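Local coordinates for protein cellulase (Bacteroides salanitronis, PDB 6WQY) that probably hydrolyses internal beta-1,4-glucosidic bonds of cellulose and related plant polysaccharides through its glycosyl hydrolase family 5 catalytic domain, at residues E103-A108 with A115-H120; M172-D177 with I307-C312; A194-W199 with P222-N227; F252-D257 with T288-K293. One frame throughout, in Å; residues are numbered along the deposited sequence.

Contact 1 (E103-A108 with A115-H120); sequences EVVGYA and AIINIH
A108, on helix 95-110, and A115, on strand 114-118, mark the closest approach of the two backbones, with CA atoms 6.3 Å apart; further from the connecting turn, V105 and I117 lie more widely spaced, at 8.0 Å between their CA atoms. The alanines bridge the narrow end with nothing but their methyl groups, A108 CB meeting A115 CB tip to tip at 4.0 Å. At the wider end, beta-branched side chains take up the extra distance. V105 CG2 reaches I117 CG2 at 3.6 Å, and the two side chains cross at about a right angle. With V105 CG1 anti to the backbone N (chi1 168°), its other methyl is the branch turned to the strand. Strand 74-77, helix 95-110 and strand 114-118 form one beta-alpha-beta unit of the TIM barrel, and A115 and I117 are the outward-pointing residues of its second strand. I116, between them, points away from the helix, and its side chain touches V168 and E170 of strand 167-170. I117 is also flanked by I156 of helix 139-159, the next helix round the barrel. Beyond the packed part, the strand passes into a polar end, where N118 ND2 donates to H120 ND1 at 3.0 Å with an N-H...N angle of 166°. The donor lies in the imidazole plane, a geometry that favours this rotation of the H120 ring. The amide of N118 is itself held by V79 N at OD1 and by E170 OE2 at ND2.

Contact 2 (M172-D177 with I307-C312); sequences MNEIHD and IGEMGC
E309, near the end of strand 305-310, reaches across the barrel mouth to N173 and E174, and these three side chains make the whole direct contact. Its CG is anti to the carbonyl carbon (chi1 -61°) and the chain is extended beyond it, which carries the carboxylate far enough to meet both partners. E309 OE2 comes within 3.7 Å of N173 OD1. Two acceptors can lie this near each other because R76 serves both, through a salt bridge to E309 OE2 and a hydrogen bond to N173 OD1. The other end of the amide is joined indirectly: N173 ND2 donates to a water at 2.9 Å, and that water donates to E309 OE2 at 2.8 Å. Amide and carboxylate planes are only 25° apart. E309 OE1 faces the second glutamate, 4.1 Å from E174 OE2, with the carboxylates inclined at 32°. Each of these oxygens has a further partner that sets its position, Y253 OH for E309 OE1 and H251 ND1 for E174 OE2. Glutamates at the C-terminal ends of the fourth and seventh strands are characteristic of the clan to which family 5 belongs, so E174 and E309 probably correspond to the acid/base and the nucleophile; the 5.3 Å from E174 CD to E309 CD is consistent with a retaining pair. Around this polar centre the packing turns apolar. M172 and I175 lean on L196 of helix 191-209, while I307 and M310 rest on helix 318-337. A backbone hydrogen bond between G308 and V250 joins strand 305-310 to strand 246-251.

Contact 3 (A194-W199 with P222-N227); sequences AVLNEW and PGYVTN
L196 and Y224 bring helix 191-209 and the turn leaving strand 219-222 together, their CA atoms 7.2 Å apart. The helix links the fourth and fifth strands of the TIM barrel, so the contact sets it against the exit of the very strand it leads into. One leucine does almost all the touching. L196 holds CG anti to its own amide nitrogen (chi1 178°), which points the isobutyl group at the loop, and CD2 is the branch that lands on the flat face of the G223-Y224 peptide, 3.6 Å from G223 C and 3.5 Å from Y224 N. The same methyl also lies 4.3 Å from Y224 CB. This is van der Waals packing of a methyl on a peptide plane. Polar linkage comes instead through a water, which donates to N197 OD1 and to P222 O, at 2.9 Å from each of these oxygens. P222 O has a second donor in N200 ND2, while the amide of N197 is tied to the backbone at V236 and N234. Y224 directs its hydroxyl to Q192 at the start of the helix and to D177 N, adding a second tie between helix and loop. Past Y224 the chain curls through V225 and T226, both in the left-handed helical region, before N227 caps helix 228-234 by its side chain. Within this turn, T226 OG1 donates to V225 O at 2.7 Å, approaching at a C=O...donor angle of 97° and from 40° out of the carbonyl plane.

Contact 4 (F252-D257 with T288-K293); sequences FYDPID and TGQFAK
Just past the sixth barrel strand, 246-251, F252 packs against F291 of helix 284-299, which leads on to the seventh strand. The two rings form a T-shaped pair: the edge of F291 is directed at the face of F252, with centroids 4.8 Å apart and planes at 65°. F291 CE1 sits over the middle of the F252 ring, 3.7 Å from CG, and CZ follows beside it. On the opposite face of that ring lies the backbone nitrogen of D254, so the phenyl group is sandwiched between the helix and the backbone of D254. Chi1 of F252 is -178°, with CG opposite the amide nitrogen, which turns the ring toward helix 284-299; F252 CE1 lies 4.1 Å from Q290 CB. I228 of helix 228-234 and I307 of strand 305-310 close round both phenylalanines. Beside this apolar pair, a water at the edge of the F252 ring donates to D254 OD2 at 2.9 Å and accepts from Q290 NE2, also at 2.9 Å. K293 NZ grips the other end of the amide, donating on a lone pair of Q290 OE1 at 2.8 Å. D254 OD2 has N286 as a direct partner, and D229 receives both Q290 NE2 and K293 NZ. The amide of Q290 thus has a fixed orientation, and the ammonium at OE1 would probably draw electron density toward the carbonyl oxygen and make NE2 a somewhat better donor, although D229 also offsets the charge.

All four contacts belong to one eight-stranded parallel barrel, and their order on the chain follows its circuit. Contact 1 closes first, on the third strand; contact 2 then opens after the fourth and closes on the seventh, enclosing contacts 3 and 4 in its long loop. Centres of contacts 2 and 3 are 12 Å apart, those of contacts 2 and 4 13 Å, and those of contacts 1 and 2 16 Å. Contacts 1 and 4, 26 Å apart between centres, lie on opposite sides of the chain's centre. Contacts 1, 3 and 4 each touch contact 2, which holds the probable active-site glutamates: H120 meets N173, and backbone hydrogen bonds run from V225 N to I175 O and from F252 N to E309 O.

Contact 1 (E103-A108 with A115-H120)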
loop_
_atom_site.group_PDB
_atom_site.type_symbol
_atom_site.label_atom_id
_atom_site.label_comp_id
_atom_site.label_asym_id
_atom_site.label_seq_id
_atom_site.Cartn_x
_atom_site.Cartn_y
_atom_site.Cartn_z
ATOM N N GLU A 103 7.508 -3.021 -17.021
ATOM C CA GLU A 103 7.265 -1.783 -17.759
ATOM C C GLU A 103 6.788 -0.681 -16.820
ATOM O O GLU A 103 7.253 0.460 -16.889
ATOM C CB GLU A 103 6.229 -2.004 -18.861
ATOM C CG GLU A 103 6.741 -2.812 -20.026
ATOM C CD GLU A 103 5.705 -3.076 -21.098
ATOM O OE1 GLU A 103 4.520 -2.707 -20.942
ATOM O OE2 GLU A 103 6.084 -3.689 -22.132
ATOM N N VAL A 104 5.843 -1.005 -15.950
ATOM C CA VAL A 104 5.267 -0.008 -15.059
ATOM C C VAL A 104 6.291 0.430 -14.017
ATOM O O VAL A 104 6.423 1.629 -13.744
ATOM C CB VAL A 104 3.954 -0.535 -14.454
ATOM C CG1 VAL A 104 3.358 0.489 -13.500
ATOM C CG2 VAL A 104 2.958 -0.849 -15.562
ATOM N N VAL A 105 7.052 -0.512 -13.453
ATOM C CA VAL A 105 8.184 -0.149 -12.597
ATOM C C VAL A 105 9.126 0.794 -13.327
ATOM O O VAL A 105 9.617 1.777 -12.759
ATOM C CB VAL A 105 8.912 -1.420 -12.117
ATOM C CG1 VAL A 105 10.249 -1.070 -11.490
ATOM C CG2 VAL A 105 8.050 -2.189 -11.135
ATOM N N GLY A 106 9.395 0.510 -14.600
ATOM C CA GLY A 106 10.284 1.351 -15.382
ATOM C C GLY A 106 9.752 2.740 -15.625
ATOM O O GLY A 106 10.531 3.696 -15.693
ATOM N N TYR A 107 8.429 2.887 -15.743
ATOM C CA TYR A 107 7.863 4.224 -15.861
ATOM C C TYR A 107 8.173 5.030 -14.607
ATOM O O TYR A 107 8.536 6.206 -14.680
ATOM C CB TYR A 107 6.342 4.172 -16.008
ATOM C CG TYR A 107 5.762 3.453 -17.196
ATOM C CD1 TYR A 107 6.454 3.291 -18.387
ATOM C CD2 TYR A 107 4.485 2.923 -17.112
ATOM C CE1 TYR A 107 5.875 2.617 -19.465
ATOM C CE2 TYR A 107 3.906 2.267 -18.165
ATOM C CZ TYR A 107 4.596 2.102 -19.334
ATOM O OH TYR A 107 3.988 1.418 -20.378
ATOM N N ALA A 108 8.006 4.413 -13.437
ATOM C CA ALA A 108 8.307 5.104 -12.189
ATOM C C ALA A 108 9.783 5.456 -12.114
ATOM O O ALA A 108 10.147 6.583 -11.760
ATOM C CB ALA A 108 7.909 4.227 -11.004
ATOM N N ALA A 115 9.076 3.213 -6.118
ATOM C CA ALA A 115 8.006 2.310 -6.522
ATOM C C ALA A 115 7.890 1.157 -5.547
ATOM O O ALA A 115 8.908 0.633 -5.086
ATOM C CB ALA A 115 8.270 1.756 -7.926
ATOM N N ILE A 116 6.656 0.735 -5.274
ATOM C CA ILE A 116 6.383 -0.463 -4.484
ATOM C C ILE A 116 5.599 -1.416 -5.377
ATOM O O ILE A 116 4.624 -0.993 -5.995
ATOM C CB ILE A 116 5.539 -0.146 -3.234
ATOM C CG1 ILE A 116 6.203 0.918 -2.355
ATOM C CG2 ILE A 116 5.276 -1.431 -2.442
ATOM C CD1 ILE A 116 5.363 1.326 -1.157
ATOM N N ILE A 117 5.985 -2.696 -5.429
ATOM C CA ILE A 117 5.166 -3.727 -6.073
ATOM C C ILE A 117 4.823 -4.776 -5.016
ATOM O O ILE A 117 5.558 -4.963 -4.045
ATOM C CB ILE A 117 5.844 -4.374 -7.296
ATOM C CG1 ILE A 117 7.202 -4.985 -6.955
ATOM C CG2 ILE A 117 5.960 -3.351 -8.427
ATOM C CD1 ILE A 117 7.849 -5.741 -8.097
ATOM N N ASN A 118 3.715 -5.492 -5.228
ATOM C CA ASN A 118 3.244 -6.436 -4.217
ATOM C C ASN A 118 2.581 -7.649 -4.880
ATOM O O ASN A 118 2.637 -7.850 -6.096
ATOM C CB ASN A 118 2.313 -5.741 -3.203
ATOM C CG ASN A 118 0.925 -5.473 -3.762
ATOM O OD1 ASN A 118 0.651 -5.759 -4.933
ATOM N ND2 ASN A 118 0.057 -4.920 -2.936
ATOM N N ILE A 119 1.999 -8.494 -4.028
ATOM C CA ILE A 119 0.976 -9.475 -4.388
ATOM C C ILE A 119 -0.338 -8.951 -3.819
ATOM O O ILE A 119 -0.451 -8.761 -2.600
ATOM C CB ILE A 119 1.318 -10.868 -3.839
ATOM C CG1 ILE A 119 2.579 -11.423 -4.502
ATOM C CG2 ILE A 119 0.129 -11.804 -4.006
ATOM C CD1 ILE A 119 3.035 -12.765 -3.946
ATOM N N HIS A 120 -1.328 -8.699 -4.687
ATOM C CA HIS A 120 -2.496 -7.924 -4.274
ATOM C C HIS A 120 -3.712 -8.826 -4.140
ATOM O O HIS A 120 -3.873 -9.486 -3.094
ATOM C CB HIS A 120 -2.677 -6.693 -5.175
ATOM C CG HIS A 120 -3.455 -5.593 -4.546
ATOM N ND1 HIS A 120 -2.885 -4.696 -3.661
ATOM C CD2 HIS A 120 -4.752 -5.235 -4.699
ATOM C CE1 HIS A 120 -3.816 -3.816 -3.325
ATOM N NE2 HIS A 120 -4.958 -4.122 -3.928
#

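Contact 2 (M172-D177 with I307-C312)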
loop_
_atom_site.group_PDB
_atom_site.type_symbol
_atom_site.label_atom_id
_atom_site.label_comp_id
_atom_site.label_asym_id
_atom_site.label_seq_id
_atom_site.Cartn_x
_atom_site.Cartn_y
_atom_site.Cartn_z
ATOM N N MET A 172 2.538 -8.787 0.536
ATOM C CA MET A 172 1.141 -9.077 0.225
ATOM C C MET A 172 0.339 -7.880 0.699
ATOM O O MET A 172 0.898 -6.902 1.213
ATOM C CB MET A 172 0.681 -10.400 0.819
ATOM C CG MET A 172 0.766 -10.511 2.295
ATOM S SD MET A 172 0.823 -12.243 2.843
ATOM C CE MET A 172 2.579 -12.544 2.617
ATOM N N ASN A 173 -0.983 -7.950 0.493
ATOM C CA ASN A 173 -1.869 -6.801 0.656
ATOM C C ASN A 173 -2.664 -6.882 1.958
ATOM O O ASN A 173 -2.112 -6.566 3.021
ATOM C CB ASN A 173 -2.743 -6.640 -0.594
ATOM C CG ASN A 173 -3.624 -5.429 -0.500
ATOM O OD1 ASN A 173 -3.171 -4.378 -0.051
ATOM N ND2 ASN A 173 -4.886 -5.564 -0.887
ATOM N N GLU A 174 -3.934 -7.302 1.892
ATOM C CA GLU A 174 -4.862 -7.281 3.024
ATOM C C GLU A 174 -5.282 -8.711 3.309
ATOM O O GLU A 174 -6.129 -9.275 2.619
ATOM C CB GLU A 174 -6.080 -6.416 2.706
ATOM C CG GLU A 174 -5.758 -4.953 2.604
ATOM C CD GLU A 174 -6.948 -4.059 2.331
ATOM O OE1 GLU A 174 -8.031 -4.576 1.945
ATOM O OE2 GLU A 174 -6.840 -2.815 2.521
ATOM N N ILE A 175 -4.670 -9.307 4.313
ATOM C CA ILE A 175 -4.869 -10.717 4.626
ATOM C C ILE A 175 -5.890 -10.843 5.753
ATOM O O ILE A 175 -5.714 -10.292 6.851
ATOM C CB ILE A 175 -3.532 -11.370 5.000
ATOM C CG1 ILE A 175 -2.538 -11.274 3.823
ATOM C CG2 ILE A 175 -3.746 -12.808 5.451
ATOM C CD1 ILE A 175 -3.013 -11.875 2.507
ATOM N N HIS A 176 -6.966 -11.578 5.468
ATOM C CA HIS A 176 -7.988 -11.891 6.455
ATOM C C HIS A 176 -8.720 -13.147 5.996
ATOM O O HIS A 176 -8.676 -13.526 4.812
ATOM C CB HIS A 176 -8.975 -10.734 6.661
ATOM C CG HIS A 176 -9.798 -10.440 5.463
ATOM N ND1 HIS A 176 -11.087 -10.899 5.317
ATOM C CD2 HIS A 176 -9.502 -9.752 4.335
ATOM C CE1 HIS A 176 -11.553 -10.497 4.150
ATOM N NE2 HIS A 176 -10.612 -9.793 3.534
ATOM N N ASP A 177 -9.423 -13.772 6.936
ATOM C CA ASP A 177 -10.031 -15.071 6.676
ATOM C C ASP A 177 -11.382 -15.007 5.996
ATOM O O ASP A 177 -12.016 -16.057 5.834
ATOM C CB ASP A 177 -10.124 -15.881 7.980
ATOM C CG ASP A 177 -11.122 -15.338 8.992
ATOM O OD1 ASP A 177 -11.831 -14.346 8.722
ATOM O OD2 ASP A 177 -11.212 -15.974 10.053
ATOM N N ILE A 307 1.862 4.043 5.408
ATOM C CA ILE A 307 0.419 3.941 5.195
ATOM C C ILE A 307 0.253 3.668 3.703
ATOM O O ILE A 307 0.249 4.579 2.867
ATOM C CB ILE A 307 -0.306 5.199 5.665
ATOM C CG1 ILE A 307 -0.117 5.413 7.172
ATOM C CG2 ILE A 307 -1.780 5.118 5.318
ATOM C CD1 ILE A 307 -0.341 6.822 7.613
ATOM N N GLY A 308 0.158 2.388 3.357
ATOM C CA GLY A 308 0.146 1.970 1.970
ATOM C C GLY A 308 -1.098 2.368 1.207
ATOM O O GLY A 308 -1.058 2.407 -0.028
ATOM N N GLU A 309 -2.207 2.628 1.912
ATOM C CA GLU A 309 -3.424 3.145 1.306
ATOM C C GLU A 309 -4.118 4.062 2.309
ATOM O O GLU A 309 -4.234 3.717 3.493
ATOM C CB GLU A 309 -4.408 2.041 0.914
ATOM C CG GLU A 309 -3.886 1.052 -0.091
ATOM C CD GLU A 309 -4.883 -0.039 -0.469
ATOM O OE1 GLU A 309 -6.103 0.128 -0.204
ATOM O OE2 GLU A 309 -4.429 -1.066 -1.055
ATOM N N MET A 310 -4.619 5.194 1.807
ATOM C CA MET A 310 -5.448 6.157 2.532
ATOM C C MET A 310 -6.170 6.962 1.449
ATOM O O MET A 310 -5.864 6.826 0.259
ATOM C CB MET A 310 -4.617 7.035 3.482
ATOM C CG MET A 310 -3.400 7.692 2.865
ATOM S SD MET A 310 -3.716 9.122 1.808
ATOM C CE MET A 310 -4.364 10.319 2.987
ATOM N N GLY A 311 -7.138 7.792 1.834
ATOM C CA GLY A 311 -7.757 8.678 0.869
ATOM C C GLY A 311 -9.195 8.999 1.226
ATOM O O GLY A 311 -9.692 8.642 2.293
ATOM N N CYS A 312 -9.866 9.687 0.294
ATOM C CA CYS A 312 -11.242 10.120 0.490
ATOM C C CYS A 312 -11.791 10.489 -0.877
ATOM O O CYS A 312 -11.114 11.191 -1.635
ATOM C CB CYS A 312 -11.293 11.345 1.420
ATOM S SG CYS A 312 -12.933 11.865 1.900
HETATM O O HOH W 1 -6.313 -3.047 -0.675
#

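Contact 3 (A194-W199 with P222-N227)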
loop_
_atom_site.group_PDB
_atom_site.type_symbol
_atom_site.label_atom_id
_atom_site.label_comp_id
_atom_site.label_asym_id
_atom_site.label_seq_id
_atom_site.Cartn_x
_atom_site.Cartn_y
_atom_site.Cartn_z
ATOM N N ALA A 194 -0.183 -15.712 13.802
ATOM C CA ALA A 194 1.119 -16.352 13.730
ATOM C C ALA A 194 1.429 -16.797 12.309
ATOM O O ALA A 194 2.564 -16.660 11.844
ATOM C CB ALA A 194 1.182 -17.544 14.684
ATOM N N VAL A 195 0.437 -17.339 11.605
ATOM C CA VAL A 195 0.653 -17.763 10.225
ATOM C C VAL A 195 1.042 -16.585 9.344
ATOM O O VAL A 195 1.975 -16.691 8.537
ATOM C CB VAL A 195 -0.586 -18.503 9.694
ATOM C CG1 VAL A 195 -0.475 -18.724 8.196
ATOM C CG2 VAL A 195 -0.761 -19.824 10.420
ATOM N N LEU A 196 0.355 -15.449 9.479
ATOM C CA LEU A 196 0.727 -14.287 8.678
ATOM C C LEU A 196 2.160 -13.861 8.986
ATOM O O LEU A 196 2.937 -13.525 8.078
ATOM C CB LEU A 196 -0.258 -13.145 8.914
ATOM C CG LEU A 196 0.059 -11.866 8.152
ATOM C CD1 LEU A 196 0.190 -12.063 6.650
ATOM C CD2 LEU A 196 -1.019 -10.814 8.433
ATOM N N ASN A 197 2.541 -13.879 10.257
ATOM C CA ASN A 197 3.920 -13.554 10.593
ATOM C C ASN A 197 4.899 -14.539 9.959
ATOM O O ASN A 197 5.983 -14.138 9.503
ATOM C CB ASN A 197 4.100 -13.480 12.108
ATOM C CG ASN A 197 3.485 -12.221 12.712
ATOM O OD1 ASN A 197 3.589 -11.132 12.144
ATOM N ND2 ASN A 197 2.857 -12.357 13.867
ATOM N N GLU A 198 4.537 -15.826 9.908
ATOM C CA GLU A 198 5.366 -16.820 9.241
ATOM C C GLU A 198 5.486 -16.524 7.751
ATOM O O GLU A 198 6.572 -16.667 7.165
ATOM C CB GLU A 198 4.774 -18.229 9.422
ATOM C CG GLU A 198 4.798 -18.770 10.833
ATOM C CD GLU A 198 4.025 -20.085 11.028
ATOM O OE1 GLU A 198 3.615 -20.749 10.034
ATOM O OE2 GLU A 198 3.828 -20.472 12.210
ATOM N N TRP A 199 4.375 -16.150 7.112
ATOM C CA TRP A 199 4.406 -15.844 5.688
ATOM C C TRP A 199 5.321 -14.668 5.391
ATOM O O TRP A 199 6.074 -14.687 4.405
ATOM C CB TRP A 199 3.000 -15.519 5.196
ATOM C CG TRP A 199 2.051 -16.679 5.135
ATOM C CD1 TRP A 199 2.303 -17.986 5.406
ATOM C CD2 TRP A 199 0.675 -16.601 4.765
ATOM N NE1 TRP A 199 1.153 -18.731 5.207
ATOM C CE2 TRP A 199 0.139 -17.892 4.825
ATOM C CE3 TRP A 199 -0.151 -15.544 4.385
ATOM C CZ2 TRP A 199 -1.199 -18.157 4.512
ATOM C CZ3 TRP A 199 -1.470 -15.804 4.083
ATOM C CH2 TRP A 199 -1.975 -17.097 4.138
ATOM N N PRO A 222 3.000 -6.580 6.013
ATOM C CA PRO A 222 1.786 -6.107 6.674
ATOM C C PRO A 222 1.400 -6.897 7.913
ATOM O O PRO A 222 1.799 -8.048 8.117
ATOM C CB PRO A 222 0.718 -6.295 5.586
ATOM C CG PRO A 222 1.162 -7.567 4.893
ATOM C CD PRO A 222 2.690 -7.447 4.857
ATOM N N GLY A 223 0.552 -6.269 8.730
ATOM C CA GLY A 223 -0.201 -6.955 9.749
ATOM C C GLY A 223 -1.565 -7.372 9.234
ATOM O O GLY A 223 -1.941 -7.131 8.084
ATOM N N TYR A 224 -2.329 -8.000 10.123
ATOM C CA TYR A 224 -3.595 -8.606 9.738
ATOM C C TYR A 224 -4.568 -7.556 9.225
ATOM O O TYR A 224 -4.789 -6.527 9.878
ATOM C CB TYR A 224 -4.173 -9.384 10.926
ATOM C CG TYR A 224 -5.251 -10.372 10.537
ATOM C CD1 TYR A 224 -6.574 -9.996 10.424
ATOM C CD2 TYR A 224 -4.940 -11.713 10.314
ATOM C CE1 TYR A 224 -7.554 -10.899 10.079
ATOM C CE2 TYR A 224 -5.920 -12.626 9.984
ATOM C CZ TYR A 224 -7.229 -12.228 9.890
ATOM O OH TYR A 224 -8.239 -13.109 9.570
ATOM N N VAL A 225 -5.109 -7.824 8.029
ATOM C CA VAL A 225 -6.034 -6.971 7.279
ATOM C C VAL A 225 -5.579 -5.519 7.221
ATOM O O VAL A 225 -6.390 -4.615 7.019
ATOM C CB VAL A 225 -7.510 -7.202 7.702
ATOM C CG1 VAL A 225 -7.884 -6.495 9.000
ATOM C CG2 VAL A 225 -8.475 -6.834 6.575
ATOM N N THR A 226 -4.266 -5.290 7.289
ATOM C CA THR A 226 -3.658 -3.952 7.316
ATOM C C THR A 226 -4.308 -3.031 8.350
ATOM O O THR A 226 -4.311 -1.802 8.194
ATOM C CB THR A 226 -3.552 -3.293 5.936
ATOM O OG1 THR A 226 -4.840 -3.118 5.336
ATOM C CG2 THR A 226 -2.678 -4.098 5.012
ATOM N N ASN A 227 -4.812 -3.602 9.430
ATOM C CA ASN A 227 -5.499 -2.832 10.462
ATOM C C ASN A 227 -4.512 -2.379 11.530
ATOM O O ASN A 227 -3.741 -3.184 12.048
ATOM C CB ASN A 227 -6.574 -3.710 11.092
ATOM C CG ASN A 227 -7.287 -3.014 12.213
ATOM O OD1 ASN A 227 -6.941 -3.168 13.393
ATOM N ND2 ASN A 227 -8.280 -2.216 11.873
HETATM O O HOH W 2 1.650 -9.777 10.477
#

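Contact 4 (F252-D257 with T288-K293)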
loop_
_atom_site.group_PDB
_atom_site.type_symbol
_atom_site.label_atom_id
_atom_site.label_comp_id
_atom_site.label_asym_id
_atom_site.label_seq_id
_atom_site.Cartn_x
_atom_site.Cartn_y
_atom_site.Cartn_z
ATOM N N PHE A 252 -5.222 2.915 6.071
ATOM C CA PHE A 252 -5.986 3.795 6.946
ATOM C C PHE A 252 -7.025 4.558 6.143
ATOM O O PHE A 252 -6.678 5.500 5.424
ATOM C CB PHE A 252 -5.083 4.784 7.688
ATOM C CG PHE A 252 -5.831 5.675 8.637
ATOM C CD1 PHE A 252 -6.201 5.215 9.894
ATOM C CD2 PHE A 252 -6.183 6.968 8.278
ATOM C CE1 PHE A 252 -6.886 6.031 10.771
ATOM C CE2 PHE A 252 -6.871 7.782 9.152
ATOM C CZ PHE A 252 -7.222 7.312 10.394
ATOM N N TYR A 253 -8.285 4.185 6.321
ATOM C CA TYR A 253 -9.411 4.841 5.673
ATOM C C TYR A 253 -10.424 5.359 6.691
ATOM O O TYR A 253 -11.535 5.768 6.312
ATOM C CB TYR A 253 -10.111 3.884 4.723
ATOM C CG TYR A 253 -9.341 3.485 3.484
ATOM C CD1 TYR A 253 -9.248 4.362 2.413
ATOM C CD2 TYR A 253 -8.760 2.227 3.364
ATOM C CE1 TYR A 253 -8.613 3.994 1.245
ATOM C CE2 TYR A 253 -8.103 1.861 2.202
ATOM C CZ TYR A 253 -8.039 2.743 1.139
ATOM O OH TYR A 253 -7.482 2.413 -0.072
ATOM N N ASP A 254 -10.084 5.368 7.975
ATOM C CA ASP A 254 -11.095 5.654 8.982
ATOM C C ASP A 254 -11.627 7.077 8.822
ATOM O O ASP A 254 -10.831 8.013 8.698
ATOM C CB ASP A 254 -10.516 5.556 10.394
ATOM C CG ASP A 254 -10.087 4.163 10.793
ATOM O OD1 ASP A 254 -10.339 3.184 10.049
ATOM O OD2 ASP A 254 -9.503 4.055 11.922
ATOM N N PRO A 255 -12.949 7.295 8.892
ATOM C CA PRO A 255 -14.033 6.303 8.939
ATOM C C PRO A 255 -14.453 5.961 7.511
ATOM O O PRO A 255 -14.807 6.879 6.745
ATOM C CB PRO A 255 -15.139 7.034 9.701
ATOM C CG PRO A 255 -14.921 8.491 9.376
ATOM C CD PRO A 255 -13.479 8.671 8.962
ATOM N N ILE A 256 -14.424 4.678 7.140
ATOM C CA ILE A 256 -14.670 4.295 5.754
ATOM C C ILE A 256 -16.040 4.738 5.266
ATOM O O ILE A 256 -16.212 5.027 4.075
ATOM C CB ILE A 256 -14.428 2.784 5.564
ATOM C CG1 ILE A 256 -14.497 2.387 4.089
ATOM C CG2 ILE A 256 -15.404 1.967 6.382
ATOM C CD1 ILE A 256 -13.386 2.940 3.235
ATOM N N ASP A 257 -17.046 4.793 6.141
ATOM C CA ASP A 257 -18.346 5.258 5.673
ATOM C C ASP A 257 -18.253 6.661 5.085
ATOM O O ASP A 257 -18.987 6.982 4.143
ATOM C CB ASP A 257 -19.369 5.233 6.813
ATOM C CG ASP A 257 -19.844 3.827 7.145
ATOM O OD1 ASP A 257 -19.451 2.867 6.444
ATOM O OD2 ASP A 257 -20.611 3.682 8.123
ATOM N N THR A 288 -5.146 10.970 15.108
ATOM C CA THR A 288 -3.953 11.067 15.944
ATOM C C THR A 288 -3.859 9.900 16.918
ATOM O O THR A 288 -2.753 9.413 17.198
ATOM C CB THR A 288 -3.901 12.406 16.682
ATOM O OG1 THR A 288 -5.091 12.567 17.441
ATOM C CG2 THR A 288 -3.770 13.557 15.701
ATOM N N GLY A 289 -4.992 9.416 17.428
ATOM C CA GLY A 289 -4.945 8.284 18.334
ATOM C C GLY A 289 -4.425 7.023 17.677
ATOM O O GLY A 289 -3.631 6.275 18.260
ATOM N N GLN A 290 -4.881 6.748 16.457
ATOM C CA GLN A 290 -4.418 5.566 15.742
ATOM C C GLN A 290 -2.967 5.719 15.323
ATOM O O GLN A 290 -2.182 4.768 15.431
ATOM C CB GLN A 290 -5.317 5.305 14.539
ATOM C CG GLN A 290 -6.730 4.908 14.911
ATOM C CD GLN A 290 -6.749 3.673 15.784
ATOM O OE1 GLN A 290 -6.795 3.770 17.008
ATOM N NE2 GLN A 290 -6.706 2.505 15.157
ATOM N N PHE A 291 -2.591 6.890 14.809
ATOM C CA PHE A 291 -1.204 7.057 14.388
ATOM C C PHE A 291 -0.264 7.047 15.599
ATOM O O PHE A 291 0.893 6.608 15.478
ATOM C CB PHE A 291 -1.023 8.319 13.542
ATOM C CG PHE A 291 -1.688 8.272 12.187
ATOM C CD1 PHE A 291 -2.440 7.197 11.763
ATOM C CD2 PHE A 291 -1.541 9.346 11.326
ATOM C CE1 PHE A 291 -3.049 7.203 10.511
ATOM C CE2 PHE A 291 -2.147 9.363 10.084
ATOM C CZ PHE A 291 -2.899 8.298 9.678
ATOM N N ALA A 292 -0.746 7.498 16.772
ATOM C CA ALA A 292 0.061 7.429 17.989
ATOM C C ALA A 292 0.394 5.990 18.350
ATOM O O ALA A 292 1.477 5.721 18.893
ATOM C CB ALA A 292 -0.665 8.120 19.140
ATOM N N LYS A 293 -0.515 5.048 18.076
ATOM C CA LYS A 293 -0.211 3.642 18.348
ATOM C C LYS A 293 0.936 3.169 17.474
ATOM O O LYS A 293 1.843 2.465 17.940
ATOM C CB LYS A 293 -1.454 2.779 18.117
ATOM C CG LYS A 293 -2.606 3.080 19.052
ATOM C CD LYS A 293 -3.866 2.308 18.704
ATOM C CE LYS A 293 -5.000 2.648 19.642
ATOM N NZ LYS A 293 -6.303 2.070 19.194
HETATM O O HOH W 3 -6.969 2.727 12.277
#